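Local structure of arsenite methyltransferase (Chlamydomonas reinhardtii, 5EVJ) at residues 96-101 against 109-114; 100-105 against 140-145; 149-154 against 174-179; 199-204 against 228-233; 324-329 against 341-346. The protein probably methylates trivalent arsenic, transferring methyl groups from S-adenosyl-L-methionine to arsenic thiolates such as arsenic triglutathione. The protein carries 15 engineered substitutions. One frame throughout, in Å; residues are numbered along the deposited sequence.

Contact 1 (96-101 against 109-114). Engineered in segment 96-101: Ala98 (natural residue Cys).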
# COMPACT_ATOMS: atom_id res chain seq x y z
N ARG A 96 4.33 -2.75 14.68
CA ARG A 96 5.39 -1.89 14.12
C ARG A 96 4.75 -0.87 13.14
O ARG A 96 4.80 0.33 13.38
CB ARG A 96 6.49 -2.78 13.43
CG ARG A 96 7.92 -2.22 13.20
CD ARG A 96 8.30 -2.06 11.73
NE ARG A 96 9.19 -3.09 11.20
CZ ARG A 96 9.19 -3.54 9.94
NH1 ARG A 96 8.32 -3.08 9.04
NH2 ARG A 96 10.05 -4.48 9.57
N ASP A 97 4.08 -1.36 12.09
CA ASP A 97 3.61 -0.46 11.00
C ASP A 97 2.47 0.44 11.50
O ASP A 97 2.37 1.60 11.11
CB ASP A 97 3.22 -1.24 9.67
CG ASP A 97 4.44 -1.87 8.94
OD1 ASP A 97 5.62 -1.47 9.21
OD2 ASP A 97 4.25 -2.75 8.07
N ALA A 98 1.65 -0.08 12.39
CA ALA A 98 0.56 0.74 12.94
C ALA A 98 1.13 1.84 13.84
O ALA A 98 0.60 2.97 13.87
CB ALA A 98 -0.44 -0.13 13.68
N TYR A 99 2.24 1.54 14.53
CA TYR A 99 2.84 2.54 15.42
C TYR A 99 3.45 3.63 14.59
O TYR A 99 3.27 4.80 14.86
CB TYR A 99 3.92 1.90 16.29
CG TYR A 99 3.36 1.28 17.59
CD1 TYR A 99 2.23 0.47 17.57
CD2 TYR A 99 3.98 1.50 18.83
CE1 TYR A 99 1.71 -0.11 18.73
CE2 TYR A 99 3.47 0.89 20.01
CZ TYR A 99 2.32 0.12 19.95
OH TYR A 99 1.80 -0.48 21.08
N VAL A 100 4.09 3.25 13.50
CA VAL A 100 4.64 4.24 12.63
C VAL A 100 3.54 5.08 12.03
O VAL A 100 3.66 6.31 11.94
CB VAL A 100 5.45 3.57 11.51
CG1 VAL A 100 5.86 4.63 10.48
CG2 VAL A 100 6.63 2.85 12.15
N ALA A 101 2.47 4.44 11.58
CA ALA A 101 1.38 5.24 10.97
C ALA A 101 0.74 6.21 12.00
O ALA A 101 0.42 7.39 11.69
CB ALA A 101 0.36 4.29 10.40
N GLY A 109 -5.36 12.10 13.22
CA GLY A 109 -5.61 10.98 12.35
C GLY A 109 -5.80 9.76 13.24
O GLY A 109 -5.64 9.87 14.48
N SER A 110 -6.13 8.60 12.65
CA SER A 110 -6.20 7.36 13.45
C SER A 110 -5.89 6.12 12.66
O SER A 110 -5.88 6.13 11.42
CB SER A 110 -7.57 7.21 14.09
OG SER A 110 -8.54 7.41 13.10
N VAL A 111 -5.57 5.06 13.41
CA VAL A 111 -5.16 3.83 12.89
C VAL A 111 -5.92 2.69 13.53
O VAL A 111 -6.09 2.64 14.77
CB VAL A 111 -3.64 3.63 13.10
CG1 VAL A 111 -3.16 2.31 12.49
CG2 VAL A 111 -2.87 4.83 12.53
N THR A 112 -6.37 1.77 12.67
CA THR A 112 -6.95 0.54 13.08
C THR A 112 -6.06 -0.63 12.60
O THR A 112 -5.65 -0.70 11.43
CB THR A 112 -8.36 0.41 12.53
OG1 THR A 112 -9.19 1.48 13.03
CG2 THR A 112 -9.00 -0.94 12.89
N GLY A 113 -5.75 -1.55 13.49
CA GLY A 113 -4.95 -2.74 13.14
C GLY A 113 -5.81 -3.99 13.35
O GLY A 113 -6.53 -4.11 14.36
N VAL A 114 -5.79 -4.89 12.37
CA VAL A 114 -6.52 -6.13 12.42
C VAL A 114 -5.51 -7.23 12.41
O VAL A 114 -4.70 -7.28 11.51
CB VAL A 114 -7.40 -6.34 11.19
CG1 VAL A 114 -8.06 -7.71 11.25
CG2 VAL A 114 -8.49 -5.30 11.11
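Just ahead of Ala98 and Ala101, the two alanines that meet Val111, the helix start is tied down at Arg96 NH1, which two acceptors grip: Asp97 OD1 at 3.1 Å and the carbonyl O of Gly75. The carboxylate oxygen lies close to the guanidinium plane and is met on its syn side, giving a salt bridge between sequence neighbours. Asn169 ND2 holds OD2, the second carboxylate oxygen of Asp97, so this buried acid is engaged at both ends. One turn on, the backbone N of Ala101 donates to Asp97 O at 2.9 Å.

The meeting with the strand itself is entirely apolar. Val111 straddles two helix positions with its two methyls. CG1, placed opposite the backbone N (chi1 -178°), comes within 3.8 Å of CB of Ala98, an engineered replacement for cysteine. CG2 points to the next turn and lies 3.9 Å from Ala101 CB, equally near the carbonyl carbon of that residue. Ala98 CA and Val111 CA are 6.5 Å apart, and Gly113 also faces Ala98. Phe145 of the next strand touches Ala98 as well.

Strand 86-90, helix 96-104 and strand 110-115 form the first beta-alpha-beta unit of a Rossmann-like methyltransferase domain, its strand-helix turn consistent with the glycine-rich S-adenosylmethionine motif.

Contact 2 (100-105 against 140-145); sequences VAAKLV and KSNMTF
Ala102 is held from two directions by consecutive residues of the other segment. Its CB lies 3.4 Å from Asn142 OD1 and 3.6 Å from Met143 SD, while its carbonyl O accepts a nearly straight bond from Asn142 ND2 at 3.3 Å (167° at the hydrogen). That donor sits in the carbonyl plane on a lone pair of Ala102 O, and the acceptor is almost exactly in the plane of the asparagine amide. Val105 CG2 packs against the same ND2 at 3.6 Å.

Asn142 reaches the helix because CG stands between its own backbone N and carbonyl carbon (chi1 58°). ND2 also donates to Gly109 O, its stronger partner, and Ala102 O has a second bond from Tyr138 OH. Asn142 OD1, by contrast, is buried without a hydrogen-bonding partner. Met143 bends at its last torsion, which wraps CG, SD and CE around the Ala102 methyl.

Behind this first shell, Ser141 OG accepts from Met143 N at 3.0 Å, an ST turn that sets the chain's course into the strand, and Tyr131 of helix 128-135 rests on Met143. The whole is helix-on-sheet packing of a Rossmann-like fold, with the last turn of helix 96-104 packing over the start of edge strand 143-147.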
# COMPACT_ATOMS: atom_id res chain seq x y z
N VAL A 100 4.09 3.25 13.50
CA VAL A 100 4.64 4.24 12.63
C VAL A 100 3.54 5.08 12.03
O VAL A 100 3.66 6.31 11.94
CB VAL A 100 5.45 3.57 11.51
CG1 VAL A 100 5.86 4.63 10.48
CG2 VAL A 100 6.63 2.85 12.15
N ALA A 101 2.47 4.44 11.58
CA ALA A 101 1.38 5.24 10.97
C ALA A 101 0.74 6.21 12.00
O ALA A 101 0.42 7.39 11.69
CB ALA A 101 0.36 4.29 10.40
N ALA A 102 0.54 5.70 13.22
CA ALA A 102 -0.10 6.41 14.30
C ALA A 102 0.65 7.72 14.47
O ALA A 102 0.06 8.76 14.66
CB ALA A 102 -0.03 5.60 15.56
N LYS A 103 1.97 7.68 14.32
CA LYS A 103 2.73 8.92 14.36
C LYS A 103 2.52 9.79 13.13
O LYS A 103 2.27 11.02 13.19
CB LYS A 103 4.22 8.65 14.45
CG LYS A 103 4.96 9.99 14.39
CD LYS A 103 6.46 9.89 14.55
CE LYS A 103 7.06 11.28 14.78
NZ LYS A 103 6.70 12.23 13.67
N LEU A 104 2.63 9.15 11.96
CA LEU A 104 2.67 9.99 10.75
C LEU A 104 1.35 10.57 10.40
O LEU A 104 1.31 11.53 9.61
CB LEU A 104 3.28 9.23 9.52
CG LEU A 104 4.79 8.95 9.63
CD1 LEU A 104 5.26 8.28 8.36
CD2 LEU A 104 5.55 10.25 9.84
N VAL A 105 0.26 9.98 10.90
CA VAL A 105 -1.03 10.67 10.69
C VAL A 105 -1.31 11.80 11.67
O VAL A 105 -2.39 12.47 11.56
CB VAL A 105 -2.27 9.74 10.75
CG1 VAL A 105 -2.11 8.66 9.68
CG2 VAL A 105 -2.43 9.13 12.14
N LYS A 140 -3.98 10.94 24.08
CA LYS A 140 -4.17 9.46 24.14
C LYS A 140 -3.79 8.74 22.82
O LYS A 140 -3.60 9.38 21.78
CB LYS A 140 -5.63 9.15 24.46
CG LYS A 140 -6.58 9.99 23.62
CD LYS A 140 -7.93 10.04 24.32
CE LYS A 140 -9.03 10.32 23.31
NZ LYS A 140 -9.20 9.15 22.42
N SER A 141 -3.68 7.42 22.86
CA SER A 141 -3.48 6.60 21.66
C SER A 141 -4.55 6.90 20.59
O SER A 141 -5.75 7.01 20.91
CB SER A 141 -3.51 5.14 22.04
OG SER A 141 -3.56 4.31 20.91
N ASN A 142 -4.12 7.11 19.35
CA ASN A 142 -5.08 7.16 18.25
C ASN A 142 -5.14 5.77 17.52
O ASN A 142 -5.57 5.69 16.39
CB ASN A 142 -4.73 8.32 17.34
CG ASN A 142 -3.29 8.24 16.73
OD1 ASN A 142 -2.45 7.42 17.13
ND2 ASN A 142 -3.02 9.07 15.70
N MET A 143 -4.76 4.68 18.20
CA MET A 143 -4.79 3.30 17.67
C MET A 143 -5.87 2.41 18.30
O MET A 143 -6.15 2.51 19.46
CB MET A 143 -3.43 2.62 17.85
CG MET A 143 -2.29 3.39 17.20
SD MET A 143 -0.64 2.59 17.36
CE MET A 143 -0.16 3.51 18.81
N THR A 144 -6.40 1.50 17.51
CA THR A 144 -7.40 0.54 17.87
C THR A 144 -6.88 -0.71 17.21
O THR A 144 -6.63 -0.75 15.99
CB THR A 144 -8.79 0.89 17.27
OG1 THR A 144 -9.15 2.25 17.59
CG2 THR A 144 -9.90 -0.07 17.76
N PHE A 145 -6.65 -1.74 18.02
CA PHE A 145 -6.31 -3.03 17.49
C PHE A 145 -7.46 -3.96 17.69
O PHE A 145 -7.98 -4.04 18.76
CB PHE A 145 -5.11 -3.53 18.23
CG PHE A 145 -3.89 -2.70 17.96
CD1 PHE A 145 -3.22 -2.83 16.72
CD2 PHE A 145 -3.46 -1.78 18.88
CE1 PHE A 145 -2.12 -2.04 16.45
CE2 PHE A 145 -2.36 -0.99 18.62
CZ PHE A 145 -1.66 -1.13 17.41

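Contact 3 (149-154 against 174-179)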
# COMPACT_ATOMS: atom_id res chain seq x y z
N GLU A 149 -10.10 -11.66 10.83
CA GLU A 149 -9.51 -12.16 9.62
C GLU A 149 -9.51 -11.11 8.53
O GLU A 149 -10.56 -10.57 8.13
CB GLU A 149 -10.27 -13.35 9.12
CG GLU A 149 -10.07 -14.62 9.94
CD GLU A 149 -11.14 -15.64 9.58
OE1 GLU A 149 -12.35 -15.31 9.71
OE2 GLU A 149 -10.78 -16.74 9.13
N ILE A 150 -8.32 -10.89 7.98
CA ILE A 150 -8.21 -9.90 6.92
C ILE A 150 -9.15 -10.12 5.77
O ILE A 150 -9.53 -9.13 5.14
CB ILE A 150 -6.77 -9.58 6.51
CG1 ILE A 150 -6.05 -10.82 5.96
CG2 ILE A 150 -5.99 -8.96 7.69
CD1 ILE A 150 -4.64 -10.45 5.59
N GLU A 151 -9.66 -11.36 5.59
CA GLU A 151 -10.68 -11.69 4.53
C GLU A 151 -12.06 -11.20 4.84
O GLU A 151 -12.93 -11.24 3.96
CB GLU A 151 -10.81 -13.21 4.28
CG GLU A 151 -9.52 -13.94 3.79
CD GLU A 151 -8.39 -13.92 4.81
OE1 GLU A 151 -8.65 -13.70 6.01
OE2 GLU A 151 -7.22 -14.16 4.44
N TYR A 152 -12.31 -10.80 6.10
CA TYR A 152 -13.70 -10.59 6.60
C TYR A 152 -13.86 -9.29 7.37
O TYR A 152 -14.42 -9.24 8.47
CB TYR A 152 -14.24 -11.80 7.40
CG TYR A 152 -14.55 -12.98 6.50
CD1 TYR A 152 -15.77 -13.02 5.77
CD2 TYR A 152 -13.65 -14.00 6.33
CE1 TYR A 152 -16.02 -14.05 4.88
CE2 TYR A 152 -13.90 -15.08 5.47
CZ TYR A 152 -15.08 -15.09 4.74
OH TYR A 152 -15.38 -16.13 3.87
N LEU A 153 -13.43 -8.20 6.75
CA LEU A 153 -13.50 -6.94 7.44
C LEU A 153 -14.91 -6.65 7.88
O LEU A 153 -15.09 -5.98 8.87
CB LEU A 153 -12.96 -5.83 6.55
CG LEU A 153 -11.50 -6.05 6.10
CD1 LEU A 153 -10.96 -4.82 5.40
CD2 LEU A 153 -10.61 -6.43 7.26
N ASP A 154 -15.92 -7.13 7.13
CA ASP A 154 -17.36 -6.97 7.52
C ASP A 154 -17.57 -7.70 8.88
O ASP A 154 -18.16 -7.16 9.79
CB ASP A 154 -18.31 -7.58 6.45
CG ASP A 154 -17.75 -8.89 5.86
OD1 ASP A 154 -16.67 -9.34 6.26
OD2 ASP A 154 -18.30 -9.46 4.95
N LEU A 174 -0.51 -15.06 2.12
CA LEU A 174 -0.89 -16.15 3.00
C LEU A 174 -2.38 -16.26 3.08
O LEU A 174 -2.91 -17.25 3.56
CB LEU A 174 -0.26 -16.01 4.38
CG LEU A 174 1.26 -15.97 4.36
CD1 LEU A 174 1.66 -14.59 3.87
CD2 LEU A 174 1.82 -16.19 5.75
N SER A 175 -3.09 -15.25 2.61
CA SER A 175 -4.52 -15.35 2.57
C SER A 175 -4.98 -16.62 1.84
O SER A 175 -4.46 -16.95 0.78
CB SER A 175 -5.15 -14.14 1.91
OG SER A 175 -6.56 -14.35 1.76
N PRO A 176 -6.00 -17.32 2.40
CA PRO A 176 -6.72 -18.36 1.68
C PRO A 176 -7.74 -17.80 0.68
O PRO A 176 -8.38 -18.58 -0.05
CB PRO A 176 -7.48 -19.09 2.80
CG PRO A 176 -7.67 -18.04 3.86
CD PRO A 176 -6.37 -17.28 3.84
N ASP A 177 -7.92 -16.48 0.67
CA ASP A 177 -8.90 -15.85 -0.22
C ASP A 177 -8.43 -14.43 -0.57
O ASP A 177 -9.08 -13.47 -0.24
CB ASP A 177 -10.29 -15.84 0.43
CG ASP A 177 -11.40 -15.59 -0.59
OD1 ASP A 177 -11.06 -15.23 -1.73
OD2 ASP A 177 -12.62 -15.79 -0.27
N LYS A 178 -7.27 -14.32 -1.20
CA LYS A 178 -6.81 -13.05 -1.77
C LYS A 178 -7.90 -12.13 -2.33
O LYS A 178 -7.92 -10.96 -1.99
CB LYS A 178 -5.79 -13.31 -2.83
CG LYS A 178 -4.41 -13.20 -2.29
CD LYS A 178 -3.45 -13.81 -3.26
CE LYS A 178 -2.06 -13.43 -2.86
NZ LYS A 178 -1.22 -13.90 -3.99
N ALA A 179 -8.81 -12.68 -3.12
CA ALA A 179 -9.83 -11.88 -3.77
C ALA A 179 -10.70 -11.17 -2.73
O ALA A 179 -11.07 -10.00 -2.89
CB ALA A 179 -10.69 -12.77 -4.72
O HOH W 1 -13.15 -16.73 2.13
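Ser175 makes the polar link: its OG donates to Glu151 OE2 at 2.8 Å, meeting the anti lone pair of that oxygen, the one turned away from the other carboxylate oxygen. The hydroxyl also accepts from Asp177 N at 2.8 Å, closing an ST turn. With OG opposite the backbone N (chi1 174°), the serine can serve both partners at once. Glu151 meets it by folding at chi2 (65°), which brings the acid back over its own stem.

Pro176 follows, crossing the glutamate side chain at about a right angle, with CD 3.3 Å from Glu151 OE2. The same oxygen is thus hemmed in by the serine hydroxyl and the pyrrolidine ring. With an alanine in place of Glu151, Ser175 OG would probably be left without its carboxylate acceptor, and a gap would open beside Pro176 and the CB of Asp177.

Asp177 packs its CB on Glu151 CG at 3.9 Å. Its OD2 takes a hydrogen bond from a water at 2.6 Å, and that water also bonds Tyr152 OH at 2.9 Å, a second, water-mediated bridge between the segments. Asp177 is the N-cap of helix 178-188, its OD1 weakly bonded to the backbone N of Arg180. Arg180 in turn reaches back to the first segment, with NE on Glu151 O and NH2 in a salt bridge with Asp154 OD1. The arrangement is a capped helix start braced against the loop that follows strand 143-147 in a Rossmann-like methyltransferase domain.

Contact 4 (199-204 against 228-233); sequences DVYVDR and NDFIRL
A buried aromatic pair joins strand 193-202 to helix 227-237, which lies against the central sheet of the methyltransferase domain. Tyr201 and Phe230 carry the whole contact. Their ring planes are inclined at 53° and their centroids lie 5.1 Å apart, an oblique pair.

The CE2 and OH side of the tyrosine leans over one face of the Phe230 ring. Tyr201 CE2 stands over that face, 3.5 Å from Phe230 CG, and also touches the helix side at Phe230 CB, 3.7 Å away. Further out, the phenol oxygen rides above the middle of the same ring, with Tyr201 OH 4.0 Å from Phe230 CE1. Phe230 presents this face because its ring swings opposite the backbone N (chi1 161°), which sends it from the helix toward the strand. If an alanine replaced Phe230, Tyr201 would probably lose the surface that supports its ring and hydroxyl, and a gap would be left between helix and sheet.

A polar link joins the same two elements nearby: Asp229, the residue before Phe230 on the helix, forms a salt bridge through OD2 with Arg205 in the loop after the strand.

Tyr271 of the adjoining strand 266-274 meets Tyr201 edge-to-face and also touches the Phe230 ring, while Leu182 of helix 178-188 packs on Phe230, so the pair sits where two helices and two antiparallel strands converge.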
# COMPACT_ATOMS: atom_id res chain seq x y z
N ASP A 199 4.40 -6.62 -0.78
CA ASP A 199 4.27 -8.06 -0.70
C ASP A 199 5.27 -8.66 -1.67
O ASP A 199 6.01 -7.94 -2.39
CB ASP A 199 2.83 -8.52 -0.96
CG ASP A 199 2.45 -9.81 -0.18
OD1 ASP A 199 3.35 -10.62 0.09
OD2 ASP A 199 1.26 -10.04 0.19
N VAL A 200 5.33 -9.97 -1.69
CA VAL A 200 6.30 -10.62 -2.57
C VAL A 200 5.61 -11.18 -3.81
O VAL A 200 4.56 -11.80 -3.74
CB VAL A 200 7.06 -11.71 -1.81
CG1 VAL A 200 7.92 -12.49 -2.79
CG2 VAL A 200 7.93 -11.06 -0.75
N TYR A 201 6.19 -10.93 -4.97
CA TYR A 201 5.64 -11.44 -6.25
C TYR A 201 6.71 -12.18 -7.04
O TYR A 201 7.93 -12.06 -6.71
CB TYR A 201 5.09 -10.26 -7.09
CG TYR A 201 4.01 -9.53 -6.33
CD1 TYR A 201 4.34 -8.49 -5.45
CD2 TYR A 201 2.66 -9.92 -6.42
CE1 TYR A 201 3.37 -7.86 -4.68
CE2 TYR A 201 1.67 -9.29 -5.63
CZ TYR A 201 2.07 -8.26 -4.77
OH TYR A 201 1.15 -7.58 -4.03
N VAL A 202 6.28 -12.83 -8.13
CA VAL A 202 7.19 -13.51 -9.07
C VAL A 202 7.07 -12.97 -10.50
O VAL A 202 6.02 -12.45 -10.87
CB VAL A 202 6.88 -15.02 -9.11
CG1 VAL A 202 8.04 -15.83 -9.74
CG2 VAL A 202 6.55 -15.51 -7.72
N ASP A 203 8.11 -13.13 -11.31
CA ASP A 203 8.05 -12.65 -12.66
C ASP A 203 7.38 -13.68 -13.57
O ASP A 203 7.15 -13.39 -14.72
CB ASP A 203 9.43 -12.25 -13.21
CG ASP A 203 10.31 -13.49 -13.52
OD1 ASP A 203 10.10 -14.58 -12.96
OD2 ASP A 203 11.24 -13.37 -14.32
N ARG A 204 7.01 -14.84 -13.03
CA ARG A 204 6.30 -15.88 -13.80
C ARG A 204 5.47 -16.74 -12.84
O ARG A 204 5.68 -16.69 -11.64
CB ARG A 204 7.37 -16.77 -14.50
CG ARG A 204 8.19 -17.64 -13.55
CD ARG A 204 9.44 -18.12 -14.25
NE ARG A 204 10.33 -16.97 -14.55
CZ ARG A 204 11.38 -17.03 -15.38
NH1 ARG A 204 12.10 -15.92 -15.59
NH2 ARG A 204 11.73 -18.21 -16.00
N ASN A 228 1.64 -10.29 -12.89
CA ASN A 228 0.60 -9.81 -13.79
C ASN A 228 -0.69 -10.52 -13.40
O ASN A 228 -1.76 -10.05 -13.70
CB ASN A 228 0.91 -10.06 -15.28
CG ASN A 228 1.90 -9.06 -15.85
OD1 ASN A 228 1.78 -7.89 -15.60
ND2 ASN A 228 2.91 -9.55 -16.66
N ASP A 229 -0.63 -11.67 -12.75
CA ASP A 229 -1.87 -12.32 -12.31
C ASP A 229 -2.44 -11.54 -11.11
O ASP A 229 -3.62 -11.44 -10.95
CB ASP A 229 -1.69 -13.82 -11.94
CG ASP A 229 -1.54 -14.71 -13.13
OD1 ASP A 229 -1.96 -14.32 -14.27
OD2 ASP A 229 -1.03 -15.82 -12.93
N PHE A 230 -1.58 -10.98 -10.27
CA PHE A 230 -2.05 -10.16 -9.20
C PHE A 230 -2.79 -8.95 -9.74
O PHE A 230 -3.92 -8.59 -9.27
CB PHE A 230 -0.93 -9.75 -8.25
CG PHE A 230 -1.30 -8.56 -7.43
CD1 PHE A 230 -2.16 -8.71 -6.32
CD2 PHE A 230 -0.93 -7.27 -7.84
CE1 PHE A 230 -2.56 -7.57 -5.63
CE2 PHE A 230 -1.32 -6.13 -7.12
CZ PHE A 230 -2.15 -6.29 -6.04
N ILE A 231 -2.18 -8.31 -10.72
CA ILE A 231 -2.76 -7.11 -11.33
C ILE A 231 -4.19 -7.41 -11.84
O ILE A 231 -5.14 -6.62 -11.60
CB ILE A 231 -1.83 -6.49 -12.48
CG1 ILE A 231 -0.50 -5.94 -11.84
CG2 ILE A 231 -2.57 -5.39 -13.31
CD1 ILE A 231 0.54 -5.37 -12.84
N ARG A 232 -4.33 -8.53 -12.51
CA ARG A 232 -5.62 -8.99 -13.02
C ARG A 232 -6.68 -9.11 -11.89
O ARG A 232 -7.81 -8.68 -12.07
CB ARG A 232 -5.52 -10.38 -13.75
CG ARG A 232 -4.63 -10.34 -15.04
CD ARG A 232 -4.37 -11.73 -15.69
NE ARG A 232 -3.83 -11.59 -17.07
CZ ARG A 232 -2.60 -11.97 -17.49
NH1 ARG A 232 -1.75 -12.56 -16.66
NH2 ARG A 232 -2.24 -11.84 -18.78
N LEU A 233 -6.29 -9.73 -10.78
CA LEU A 233 -7.20 -9.96 -9.67
C LEU A 233 -7.52 -8.59 -9.08
O LEU A 233 -8.68 -8.23 -8.92
CB LEU A 233 -6.53 -10.85 -8.66
CG LEU A 233 -7.24 -11.11 -7.33
CD1 LEU A 233 -8.62 -11.83 -7.49
CD2 LEU A 233 -6.25 -11.85 -6.41

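Contact 5 (324-329 against 341-346)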
# COMPACT_ATOMS: atom_id res chain seq x y z
N THR A 324 -3.51 9.11 -13.82
CA THR A 324 -2.54 9.79 -13.03
C THR A 324 -3.15 11.11 -12.53
O THR A 324 -2.95 11.45 -11.37
CB THR A 324 -1.30 10.11 -13.91
OG1 THR A 324 -0.63 8.87 -14.20
CG2 THR A 324 -0.37 11.05 -13.12
N ALA A 325 -3.88 11.85 -13.37
CA ALA A 325 -4.51 13.11 -12.89
C ALA A 325 -5.47 12.81 -11.71
O ALA A 325 -5.60 13.59 -10.77
CB ALA A 325 -5.23 13.87 -14.01
N SER A 326 -6.16 11.68 -11.77
CA SER A 326 -7.09 11.28 -10.72
C SER A 326 -6.30 10.91 -9.47
O SER A 326 -6.72 11.25 -8.34
CB SER A 326 -7.95 10.03 -11.18
OG SER A 326 -8.94 10.42 -12.13
N MET A 327 -5.22 10.16 -9.65
CA MET A 327 -4.46 9.72 -8.50
C MET A 327 -3.79 10.79 -7.62
O MET A 327 -3.53 10.56 -6.41
CB MET A 327 -3.39 8.72 -8.93
CG MET A 327 -3.98 7.46 -9.61
SD MET A 327 -2.79 6.25 -10.25
CE MET A 327 -3.90 5.03 -10.98
N VAL A 328 -3.40 11.91 -8.27
CA VAL A 328 -2.70 12.97 -7.57
C VAL A 328 -3.68 14.10 -7.40
O VAL A 328 -3.55 14.87 -6.48
CB VAL A 328 -1.43 13.48 -8.31
CG1 VAL A 328 -0.51 12.28 -8.58
CG2 VAL A 328 -1.78 14.29 -9.58
N GLY A 329 -4.73 14.18 -8.22
CA GLY A 329 -5.55 15.36 -8.02
C GLY A 329 -6.99 15.15 -7.59
O GLY A 329 -7.75 16.12 -7.65
N GLY A 341 -6.98 21.59 -16.62
CA GLY A 341 -7.75 20.87 -17.60
C GLY A 341 -8.85 20.08 -16.92
O GLY A 341 -9.09 20.24 -15.72
N ASP A 342 -9.53 19.24 -17.69
CA ASP A 342 -10.50 18.33 -17.14
C ASP A 342 -10.77 17.24 -18.18
O ASP A 342 -9.94 17.00 -19.07
CB ASP A 342 -11.75 19.11 -16.75
CG ASP A 342 -12.38 19.76 -17.93
OD1 ASP A 342 -12.07 19.36 -19.08
OD2 ASP A 342 -13.20 20.67 -17.71
N ARG A 343 -11.89 16.53 -18.06
CA ARG A 343 -12.13 15.37 -18.88
C ARG A 343 -13.24 15.64 -19.86
O ARG A 343 -13.77 14.71 -20.39
CB ARG A 343 -12.45 14.12 -18.01
CG ARG A 343 -11.27 13.58 -17.23
CD ARG A 343 -11.62 12.11 -16.96
NE ARG A 343 -10.70 11.47 -16.03
CZ ARG A 343 -10.61 10.16 -15.80
NH1 ARG A 343 -11.44 9.27 -16.44
NH2 ARG A 343 -9.72 9.72 -14.88
N ALA A 344 -13.58 16.90 -20.16
CA ALA A 344 -14.66 17.17 -21.14
C ALA A 344 -14.33 16.77 -22.59
O ALA A 344 -15.23 16.64 -23.44
CB ALA A 344 -15.17 18.62 -21.07
N VAL A 345 -13.06 16.59 -22.88
CA VAL A 345 -12.70 16.29 -24.23
C VAL A 345 -11.68 15.24 -24.17
O VAL A 345 -10.69 15.40 -23.48
CB VAL A 345 -12.12 17.51 -25.06
CG1 VAL A 345 -11.74 17.00 -26.46
CG2 VAL A 345 -13.12 18.71 -25.14
N HIS A 346 -11.95 14.16 -24.91
CA HIS A 346 -11.01 13.04 -25.00
C HIS A 346 -10.17 13.16 -26.26
O HIS A 346 -10.71 13.40 -27.39
CB HIS A 346 -11.84 11.72 -24.94
CG HIS A 346 -11.06 10.47 -25.15
ND1 HIS A 346 -10.18 9.98 -24.22
CD2 HIS A 346 -11.05 9.59 -26.17
CE1 HIS A 346 -9.62 8.86 -24.67
NE2 HIS A 346 -10.15 8.62 -25.86
O HOH W 2 -8.67 12.78 -14.36
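The guanidinium of Arg343 reaches Ser326 with one nitrogen and shares a water with it. At its edge, in plane, lies the water, which accepts from NE at 2.9 Å. Ser326 OG approaches obliquely, 2.9 Å from NH2, and the bond is weak because the angle at the hydrogen is only 123°. The same water donates to Ser326 OG at 3.3 Å, so a direct and a water-mediated path join the two residues. A second flat group, the carboxylate of Asp342, is met from well above its plane by Ala344 N, which donates to OD1 at 3.1 Å.

Arg343 spans the distance with a chain extended from CG to NE. The stronger bond of its NH2 is to Gln279 O, and NH1 lies in a long, weak ion pair with Glu281; the guanidinium is thus steadied mainly from outside the helix. Ser326 OG is likewise crowded with partners. Set beside its own backbone N (chi1 -74°), it lies back along the helix. Its strongest partner is Glu330 OE1; Gly322 O is also within bonding reach, and the one hydroxyl proton can serve only one of the two at a time.

Only 56 Å² is buried, so helix 322-329 and the loop after strand 337-340 are joined by polar bonds rather than by close packing. The loop contains an Asx turn at Asp342, whose OD1 accepts from the backbone two residues on.

How the contacts relate
Contacts 1 and 2 share helix 96-104 and are about 5 Å apart between centres; their strands are sheet neighbours, joined by probable hydrogen bonds such as Gly113 N to Thr144 O at 2.8 Å. Contact 3 begins just after contact 2 in sequence, yet its centre lies about 23 Å away. It touches contact 4 through Ala179 CB and Leu233 CD1, 3.6 Å apart, where helices 178-188 and 227-237 pack. Contacts 1 and 4 reach the same sheet on opposite sides of the chain's centre. Contact 5, with its centre about 28 to 33 Å from the others, stands apart. Contact 1 includes the last position of a glycine-rich pattern that is consistent with S-adenosylmethionine binding.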